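Local coordinates for protein tryptophan-C2-methyltransferase containing B12-binding domain (Kitasatospora setae, PDB 6WTF) that probably methylates C2 of the tryptophan indole by radical chemistry, using cobalamin, a [4Fe-4S] cluster and S-adenosyl-L-methionine, at residues 216-221 and 545-550; 271-276 and 308-313; 302-307 and 326-331. One frame throughout, in Å; residues are numbered along the deposited sequence.

Contact 1: 216-221 and 545-550; sequences GGLGSI and GAFWSH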
# COMPACT_ATOMS: atom_id res chain seq x y z
N GLY A 216 3.80 -13.87 9.53
CA GLY A 216 2.81 -13.29 8.64
C GLY A 216 2.59 -14.08 7.37
O GLY A 216 1.49 -14.10 6.82
N GLY A 217 3.65 -14.72 6.87
CA GLY A 217 3.57 -15.60 5.73
C GLY A 217 4.16 -15.07 4.44
O GLY A 217 4.21 -15.81 3.46
N LEU A 218 4.65 -13.82 4.42
CA LEU A 218 5.08 -13.19 3.17
C LEU A 218 6.46 -12.56 3.27
O LEU A 218 6.86 -12.05 4.32
CB LEU A 218 4.09 -12.09 2.74
CG LEU A 218 2.77 -12.50 2.10
CD1 LEU A 218 1.93 -11.26 1.79
CD2 LEU A 218 3.03 -13.33 0.85
N GLY A 219 7.17 -12.61 2.14
CA GLY A 219 8.24 -11.69 1.83
C GLY A 219 7.79 -10.75 0.72
O GLY A 219 6.71 -10.89 0.15
N SER A 220 8.66 -9.79 0.41
CA SER A 220 8.31 -8.73 -0.54
C SER A 220 9.51 -8.39 -1.41
O SER A 220 10.66 -8.58 -1.01
CB SER A 220 7.82 -7.47 0.18
OG SER A 220 8.74 -7.08 1.18
N ILE A 221 9.23 -7.89 -2.61
CA ILE A 221 10.28 -7.51 -3.55
C ILE A 221 9.76 -6.41 -4.45
O ILE A 221 8.65 -6.48 -4.97
CB ILE A 221 10.78 -8.71 -4.39
CG1 ILE A 221 11.90 -8.27 -5.33
CG2 ILE A 221 9.65 -9.38 -5.16
CD1 ILE A 221 13.12 -7.76 -4.61
N GLY A 545 1.97 -17.47 1.75
CA GLY A 545 1.44 -16.97 0.49
C GLY A 545 0.57 -15.74 0.68
O GLY A 545 0.43 -15.20 1.78
N ALA A 546 -0.03 -15.31 -0.42
CA ALA A 546 -0.93 -14.17 -0.38
C ALA A 546 -2.09 -14.45 0.57
O ALA A 546 -2.58 -15.58 0.66
CB ALA A 546 -1.45 -13.84 -1.77
N PHE A 547 -2.53 -13.41 1.29
CA PHE A 547 -3.58 -13.58 2.28
C PHE A 547 -4.88 -14.10 1.68
O PHE A 547 -5.74 -14.60 2.41
CB PHE A 547 -3.82 -12.27 3.03
CG PHE A 547 -2.61 -11.75 3.78
CD1 PHE A 547 -1.61 -12.61 4.20
CD2 PHE A 547 -2.49 -10.40 4.07
CE1 PHE A 547 -0.50 -12.13 4.89
CE2 PHE A 547 -1.39 -9.91 4.76
CZ PHE A 547 -0.40 -10.78 5.17
N TRP A 548 -5.06 -13.99 0.36
CA TRP A 548 -6.24 -14.53 -0.29
C TRP A 548 -6.06 -15.95 -0.81
O TRP A 548 -7.05 -16.56 -1.24
CB TRP A 548 -6.68 -13.62 -1.45
CG TRP A 548 -5.63 -13.38 -2.51
CD1 TRP A 548 -4.76 -12.33 -2.57
CD2 TRP A 548 -5.36 -14.19 -3.65
NE1 TRP A 548 -3.95 -12.45 -3.68
CE2 TRP A 548 -4.30 -13.58 -4.36
CE3 TRP A 548 -5.90 -15.38 -4.15
CZ2 TRP A 548 -3.78 -14.12 -5.54
CZ3 TRP A 548 -5.39 -15.91 -5.32
CH2 TRP A 548 -4.33 -15.28 -6.00
N SER A 549 -4.84 -16.49 -0.78
CA SER A 549 -4.60 -17.80 -1.39
C SER A 549 -5.19 -18.96 -0.59
O SER A 549 -5.36 -20.05 -1.14
CB SER A 549 -3.10 -18.02 -1.59
OG SER A 549 -2.42 -18.16 -0.35
N HIS A 550 -5.51 -18.75 0.69
CA HIS A 550 -6.12 -19.79 1.51
C HIS A 550 -7.53 -19.44 1.95
O HIS A 550 -8.10 -20.13 2.79
CB HIS A 550 -5.23 -20.08 2.73
CG HIS A 550 -3.83 -20.44 2.37
ND1 HIS A 550 -3.49 -21.65 1.81
CD2 HIS A 550 -2.67 -19.74 2.49
CE1 HIS A 550 -2.19 -21.69 1.59
NE2 HIS A 550 -1.67 -20.54 2.00

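Contact 2: 271-276 and 308-313; sequences DSEFNL and YCQPSP. With SF4 (iron/sulfur cluster), chain C; SA8 (S-5'-azamethionine-5'-deoxyadenosine), chain E; TRP (tryptophan), chain F.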
# COMPACT_ATOMS: atom_id res chain seq x y z
N ASP A 271 5.49 -3.59 -6.61
CA ASP A 271 5.24 -2.62 -7.65
C ASP A 271 3.81 -2.12 -7.57
O ASP A 271 2.92 -2.77 -7.01
CB ASP A 271 5.47 -3.23 -9.04
CG ASP A 271 6.86 -3.81 -9.20
OD1 ASP A 271 7.76 -3.45 -8.41
OD2 ASP A 271 7.05 -4.63 -10.11
N SER A 272 3.58 -0.93 -8.13
CA SER A 272 2.21 -0.47 -8.32
C SER A 272 1.41 -1.50 -9.11
O SER A 272 0.33 -1.92 -8.69
CB SER A 272 2.20 0.89 -9.02
OG SER A 272 2.63 1.90 -8.13
N GLU A 273 1.95 -1.93 -10.25
CA GLU A 273 1.38 -3.02 -11.04
C GLU A 273 2.54 -3.76 -11.69
O GLU A 273 3.35 -3.15 -12.40
CB GLU A 273 0.42 -2.50 -12.13
CG GLU A 273 -0.69 -1.61 -11.63
CD GLU A 273 -1.76 -2.35 -10.87
OE1 GLU A 273 -1.77 -3.60 -10.88
OE2 GLU A 273 -2.61 -1.68 -10.25
N PHE A 274 2.64 -5.07 -11.44
CA PHE A 274 3.80 -5.81 -11.94
C PHE A 274 3.83 -5.80 -13.47
O PHE A 274 4.90 -5.63 -14.07
CB PHE A 274 3.80 -7.24 -11.41
CG PHE A 274 5.02 -8.01 -11.80
CD1 PHE A 274 6.29 -7.50 -11.56
CD2 PHE A 274 4.91 -9.25 -12.41
CE1 PHE A 274 7.42 -8.21 -11.91
CE2 PHE A 274 6.04 -9.96 -12.76
CZ PHE A 274 7.30 -9.44 -12.52
N ASN A 275 2.68 -5.98 -14.11
CA ASN A 275 2.66 -6.16 -15.56
C ASN A 275 2.69 -4.85 -16.34
O ASN A 275 2.78 -4.89 -17.57
CB ASN A 275 1.44 -6.98 -15.99
CG ASN A 275 0.13 -6.29 -15.67
OD1 ASN A 275 -0.01 -5.64 -14.64
ND2 ASN A 275 -0.85 -6.44 -16.56
N LEU A 276 2.61 -3.70 -15.66
CA LEU A 276 2.87 -2.42 -16.31
C LEU A 276 4.37 -2.20 -16.43
O LEU A 276 5.15 -2.66 -15.60
CB LEU A 276 2.22 -1.27 -15.56
CG LEU A 276 0.69 -1.29 -15.54
CD1 LEU A 276 0.14 -0.03 -14.88
CD2 LEU A 276 0.13 -1.46 -16.96
N TYR A 308 0.72 -8.21 -8.30
CA TYR A 308 -0.40 -7.37 -8.69
C TYR A 308 -0.37 -7.16 -10.20
O TYR A 308 0.70 -6.98 -10.78
CB TYR A 308 -0.34 -6.00 -8.00
CG TYR A 308 -0.97 -5.93 -6.63
CD1 TYR A 308 -2.17 -6.57 -6.35
CD2 TYR A 308 -0.37 -5.20 -5.61
CE1 TYR A 308 -2.75 -6.49 -5.09
CE2 TYR A 308 -0.93 -5.12 -4.35
CZ TYR A 308 -2.12 -5.76 -4.09
OH TYR A 308 -2.67 -5.67 -2.84
N CYS A 309 -1.54 -7.19 -10.83
CA CYS A 309 -1.62 -6.92 -12.26
C CYS A 309 -2.87 -6.12 -12.58
O CYS A 309 -3.86 -6.15 -11.84
CB CYS A 309 -1.62 -8.22 -13.09
SG CYS A 309 0.01 -8.97 -13.38
N GLN A 310 -2.79 -5.38 -13.68
CA GLN A 310 -3.95 -4.85 -14.36
C GLN A 310 -4.35 -5.82 -15.47
O GLN A 310 -3.54 -6.66 -15.89
CB GLN A 310 -3.64 -3.48 -14.95
CG GLN A 310 -3.64 -2.38 -13.91
CD GLN A 310 -5.01 -2.18 -13.30
OE1 GLN A 310 -5.94 -1.73 -13.96
NE2 GLN A 310 -5.13 -2.52 -12.03
N PRO A 311 -5.60 -5.76 -15.94
CA PRO A 311 -6.05 -6.75 -16.94
C PRO A 311 -5.22 -6.73 -18.21
O PRO A 311 -5.15 -7.76 -18.90
CB PRO A 311 -7.50 -6.35 -17.20
CG PRO A 311 -7.92 -5.66 -15.93
CD PRO A 311 -6.71 -4.89 -15.51
N SER A 312 -4.59 -5.61 -18.55
CA SER A 312 -3.73 -5.52 -19.71
C SER A 312 -2.48 -4.75 -19.32
O SER A 312 -2.55 -3.84 -18.48
CB SER A 312 -4.44 -4.82 -20.88
OG SER A 312 -3.59 -4.68 -21.99
N PRO A 313 -1.31 -5.12 -19.87
CA PRO A 313 -1.08 -6.23 -20.80
C PRO A 313 -0.81 -7.55 -20.08
O PRO A 313 -0.03 -7.60 -19.13
CB PRO A 313 0.16 -5.78 -21.58
CG PRO A 313 0.90 -4.84 -20.64
CD PRO A 313 -0.04 -4.44 -19.52
FE1 SF4 C . -4.31 2.40 -11.70
FE2 SF4 C . -1.61 2.56 -11.25
FE3 SF4 C . -3.00 0.34 -10.47
FE4 SF4 C . -3.35 2.70 -9.15
S1 SF4 C . -1.44 1.47 -9.25
S2 SF4 C . -4.98 1.25 -9.84
S3 SF4 C . -3.15 4.18 -10.86
S4 SF4 C . -2.70 1.08 -12.61
N SA8 E . -1.27 -1.27 -6.60
CA SA8 E . -2.71 -1.37 -6.36
C SA8 E . -3.01 -1.24 -4.87
O SA8 E . -4.13 -0.65 -4.63
OXT SA8 E . -2.25 -1.67 -4.00
CB SA8 E . -3.32 -2.70 -6.92
CG SA8 E . -4.79 -2.56 -7.28
ND SA8 E . -5.68 -2.55 -6.13
CE SA8 E . -5.56 -3.80 -5.37
C5' SA8 E . -7.06 -2.22 -6.51
C4' SA8 E . -8.03 -2.27 -5.34
O4' SA8 E . -7.55 -1.43 -4.27
C3' SA8 E . -9.39 -1.70 -5.68
O3' SA8 E . -10.21 -2.65 -6.34
C2' SA8 E . -9.94 -1.35 -4.29
O2' SA8 E . -10.53 -2.48 -3.67
C1' SA8 E . -8.66 -0.93 -3.54
N9 SA8 E . -8.50 0.51 -3.38
C8 SA8 E . -7.48 1.30 -3.85
N7 SA8 E . -7.61 2.57 -3.57
C5 SA8 E . -8.80 2.63 -2.86
C6 SA8 E . -9.50 3.70 -2.27
N6 SA8 E . -9.11 4.98 -2.34
N1 SA8 E . -10.64 3.41 -1.60
C2 SA8 E . -11.05 2.14 -1.54
N3 SA8 E . -10.48 1.06 -2.08
C4 SA8 E . -9.35 1.37 -2.73
N TRP F . -7.54 -6.46 -1.92
CA TRP F . -6.11 -6.25 -1.71
C TRP F . -5.35 -7.53 -2.01
O TRP F . -4.12 -7.52 -2.16
CB TRP F . -5.83 -5.79 -0.28
CG TRP F . -6.69 -4.64 0.17
CD1 TRP F . -7.77 -4.71 0.99
CD2 TRP F . -6.54 -3.26 -0.19
NE1 TRP F . -8.31 -3.46 1.17
CE2 TRP F . -7.58 -2.55 0.46
CE3 TRP F . -5.64 -2.56 -0.99
CZ2 TRP F . -7.74 -1.17 0.32
CZ3 TRP F . -5.80 -1.18 -1.12
CH2 TRP F . -6.84 -0.51 -0.47
OXT TRP F . -5.95 -8.60 -2.12

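Contact 3: 302-307 and 326-331; sequences RLRLWV and GCRGVN. With TRP (tryptophan), chain F.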
# COMPACT_ATOMS: atom_id res chain seq x y z
N ARG A 302 12.60 -22.78 -5.56
CA ARG A 302 11.44 -22.93 -4.70
C ARG A 302 10.66 -21.63 -4.54
O ARG A 302 9.83 -21.51 -3.64
CB ARG A 302 11.86 -23.48 -3.33
CG ARG A 302 12.58 -24.84 -3.42
CD ARG A 302 12.94 -25.40 -2.05
NE ARG A 302 13.83 -24.49 -1.32
CZ ARG A 302 15.15 -24.43 -1.52
NH1 ARG A 302 15.74 -25.22 -2.41
NH2 ARG A 302 15.88 -23.57 -0.82
N LEU A 303 10.92 -20.65 -5.41
CA LEU A 303 10.23 -19.36 -5.35
C LEU A 303 8.73 -19.54 -5.55
O LEU A 303 8.28 -20.32 -6.40
CB LEU A 303 10.78 -18.40 -6.41
CG LEU A 303 10.11 -17.03 -6.60
CD1 LEU A 303 10.27 -16.12 -5.37
CD2 LEU A 303 10.62 -16.32 -7.85
N ARG A 304 7.95 -18.82 -4.75
CA ARG A 304 6.50 -18.72 -4.90
C ARG A 304 6.18 -17.23 -5.00
O ARG A 304 6.07 -16.54 -3.99
CB ARG A 304 5.78 -19.38 -3.73
CG ARG A 304 6.16 -20.84 -3.53
CD ARG A 304 5.11 -21.59 -2.74
NE ARG A 304 5.23 -21.37 -1.30
CZ ARG A 304 5.96 -22.12 -0.47
NH1 ARG A 304 6.65 -23.16 -0.94
NH2 ARG A 304 6.00 -21.84 0.82
N LEU A 305 6.02 -16.75 -6.24
CA LEU A 305 5.84 -15.33 -6.51
C LEU A 305 4.36 -14.96 -6.53
O LEU A 305 3.55 -15.64 -7.16
CB LEU A 305 6.48 -14.98 -7.85
CG LEU A 305 6.61 -13.50 -8.24
CD1 LEU A 305 7.49 -12.73 -7.26
CD2 LEU A 305 7.15 -13.39 -9.66
N TRP A 306 4.03 -13.86 -5.86
CA TRP A 306 2.68 -13.32 -5.84
C TRP A 306 2.73 -11.88 -6.32
O TRP A 306 3.59 -11.11 -5.87
CB TRP A 306 2.07 -13.41 -4.44
CG TRP A 306 2.15 -14.80 -3.85
CD1 TRP A 306 3.21 -15.34 -3.17
CD2 TRP A 306 1.15 -15.83 -3.92
NE1 TRP A 306 2.92 -16.63 -2.81
CE2 TRP A 306 1.66 -16.96 -3.26
CE3 TRP A 306 -0.13 -15.90 -4.48
CZ2 TRP A 306 0.94 -18.14 -3.13
CZ3 TRP A 306 -0.85 -17.07 -4.36
CH2 TRP A 306 -0.31 -18.18 -3.69
N VAL A 307 1.83 -11.51 -7.23
CA VAL A 307 1.95 -10.25 -7.97
C VAL A 307 0.62 -9.51 -8.03
O VAL A 307 -0.46 -10.08 -7.81
CB VAL A 307 2.48 -10.48 -9.40
CG1 VAL A 307 3.88 -11.08 -9.36
CG2 VAL A 307 1.53 -11.38 -10.19
N GLY A 326 8.02 -19.24 -11.32
CA GLY A 326 7.51 -19.64 -10.03
C GLY A 326 6.32 -18.85 -9.52
O GLY A 326 6.03 -18.91 -8.32
N CYS A 327 5.63 -18.11 -10.39
CA CYS A 327 4.46 -17.37 -9.96
C CYS A 327 3.37 -18.32 -9.48
O CYS A 327 3.09 -19.35 -10.10
CB CYS A 327 3.93 -16.49 -11.09
SG CYS A 327 2.38 -15.65 -10.71
N ARG A 328 2.75 -17.95 -8.37
CA ARG A 328 1.73 -18.79 -7.75
C ARG A 328 0.35 -18.16 -7.76
O ARG A 328 -0.64 -18.89 -7.72
CB ARG A 328 2.13 -19.08 -6.29
CG ARG A 328 1.65 -20.40 -5.76
CD ARG A 328 2.44 -21.55 -6.35
NE ARG A 328 2.16 -22.79 -5.63
CZ ARG A 328 2.96 -23.85 -5.62
NH1 ARG A 328 4.10 -23.83 -6.30
NH2 ARG A 328 2.62 -24.92 -4.93
N GLY A 329 0.26 -16.83 -7.83
CA GLY A 329 -1.03 -16.17 -7.84
C GLY A 329 -0.93 -14.79 -8.45
O GLY A 329 0.11 -14.13 -8.38
N VAL A 330 -2.04 -14.35 -9.03
CA VAL A 330 -2.16 -13.02 -9.61
C VAL A 330 -3.42 -12.37 -9.05
O VAL A 330 -4.51 -12.95 -9.11
CB VAL A 330 -2.22 -13.06 -11.15
CG1 VAL A 330 -2.45 -11.66 -11.71
CG2 VAL A 330 -0.95 -13.68 -11.72
N ASN A 331 -3.27 -11.18 -8.49
CA ASN A 331 -4.39 -10.32 -8.12
C ASN A 331 -4.55 -9.28 -9.22
O ASN A 331 -3.61 -8.52 -9.49
CB ASN A 331 -4.16 -9.67 -6.76
CG ASN A 331 -5.30 -8.75 -6.34
OD1 ASN A 331 -5.63 -7.79 -7.04
ND2 ASN A 331 -5.90 -9.04 -5.19
N TRP F . -7.54 -6.46 -1.92
CA TRP F . -6.11 -6.25 -1.71
C TRP F . -5.35 -7.53 -2.01
O TRP F . -4.12 -7.52 -2.16
CB TRP F . -5.83 -5.79 -0.28
CG TRP F . -6.69 -4.64 0.17
CD1 TRP F . -7.77 -4.71 0.99
CD2 TRP F . -6.54 -3.26 -0.19
NE1 TRP F . -8.31 -3.46 1.17
CE2 TRP F . -7.58 -2.55 0.46
CE3 TRP F . -5.64 -2.56 -0.99
CZ2 TRP F . -7.74 -1.17 0.32
CZ3 TRP F . -5.80 -1.18 -1.12
CH2 TRP F . -6.84 -0.51 -0.47
OXT TRP F . -5.95 -8.60 -2.12

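Contact 1: 216-221 and 545-550
Gly216 meets the aromatic ring of Phe547 through its carbonyl: the O atom lies near the ring plane, at the edge, 3.4 Å from Phe547 CE1. An electron-rich oxygen suits a ring edge, where the slightly positive C-H groups point outward. Gly217 follows helix 209-216 with a positive phi of 108°, a value at which a CB would press on the preceding carbonyl oxygen, so glycine fits the turn. Its own O accepts a long hydrogen bond from Gly545 N (3.3 Å), the donor standing well above the carbonyl plane. Gly545 likewise has a positive phi, and Ser549 OG would crowd a side chain there.

Leu218, a residue of the cobalamin site, supplies the apolar part. With CG beside the backbone N (chi1 -77°), its two methyl branches divide the work: CD2 rests on Gly545 O at 3.3 Å, while CD1 sits over one face of Phe547, toward the rim, 4.0 Å from CE1. Cobalamin touches both Leu218 and Phe547, and Tyr529 meets the Phe547 ring edge-to-face. Ala546 to Ser549 form a type I turn that includes Phe547, and Ala546 O accepts from both Ser549 N and Ser549 OG. From Leu218 the chain continues into strand 219-221, which pairs in parallel with strand 266-269 in the sheet of the radical SAM domain, so the C-terminal loop 545-550 is fastened close to the start of that sheet.

Contact 2: 271-276 and 308-313
At the iron-sulfur end of the radical SAM domain, the loop after strand 266-269 meets the end of strand 304-309, where Glu273 and Gln310 come together beside the cluster. Glu273 OE2 binds the iron FE3 at 2.1 Å, and Gln310 NE2 gives the same oxygen a weak, bent hydrogen bond, the carboxylate and amide planes being turned 69° apart. Gln310 OE1 is held in turn by Tyr354 and Lys346, so its amide is fixed at both atoms. A carboxylate suits this place because it can bind iron directly, and the Glu273 chain bends at chi2 (-72°) to bring OE2 to FE3.

Asp271, Ser272 and Glu273 probably occupy the place where radical SAM enzymes commonly carry a GGE motif, and Ser272 O accepts from the amino group of the SAM analogue (2.7 Å to SA8 N). In most relatives SAM's amino and carboxylate groups occupy the iron that the three cysteines leave; here, with Cys227, Cys231 and Cys234 on the cluster, Glu273 takes that position.

Asn275 ties loop 271-276 to segment 308-313. Its OD1 accepts from Gln310 N at 3.0 Å, while both N-H groups of ND2 find backbone oxygens, Gln310 O at 2.8 Å and, in the amide plane and nearly straight, Pro313 O at 2.9 Å. A buried amide, able to donate and accept at once, is thus fully used, and its rotation is set. Phe274 N adds a bond to Tyr308 O, 2.8 Å long. Tyr308 then reaches away to the ligands: SA8 CB lies over the centre of its ring face, and its OH lies so close to the O of the bound tryptophan that the modelled hydrogen bond there is of doubtful length.

Contact 3: 302-307 and 326-331
Strands 304-307 and 327-331 run parallel, their axes 4.3 Å apart at closest approach and inclined at 20°, and a beta bulge between Leu305 and Trp306 shifts the register by one. Before the bulge, Leu305 N bonds Gly326 O and Leu305 O takes an almost straight bond from Arg328 N at 2.7 Å; past it, Asn331 N reaches Val307 O at 3.1 Å.

With helix 316-325 the strands form a beta-alpha-beta unit of the radical SAM barrel. On one face of the sheet Val307 CG2 meets Val330 CG2 at 3.7 Å, branched residues that suit strands. On the other, Trp306 lays its indole across the neighbouring strand: Arg328 CB stands over the six-membered ring in a CH-pi contact, 3.7 Å from its centroid, and Gly329 CA lies 3.5 Å from CE3. Any CB on Gly329 would collide with the ring. Trp306 NE1 is bonded to Asp266. Were Trp306 an alanine, the Arg328 chain would probably lose its aromatic support, a gap would open over Gly329, and Asp266 would lack that donor. Asn331 ND2 turns to Glu377 and lies 3.1 Å from OXT of the bound tryptophan.

In the fold
The first segments of the contacts follow one another in sequence, and strands 219-221, 266-269, 304-309 and 327-335 lie side by side in that order in one sheet. Contact 1 closes a long loop that contains the other two, bringing residues near the C-terminus back to the start of the barrel; contacts 2 and 3 interleave along the chain and share strand 304-309. The centres of contacts 1 and 3 are 9 Å apart, with Trp306 touching Ala546 and Ser549; those of contacts 2 and 3 lie 14 Å apart, and those of 1 and 2 about 18 Å. Together they border cobalamin, cluster, SAM analogue and tryptophan, gathering the cofactors and the tryptophan, probably the substrate, around one sheet.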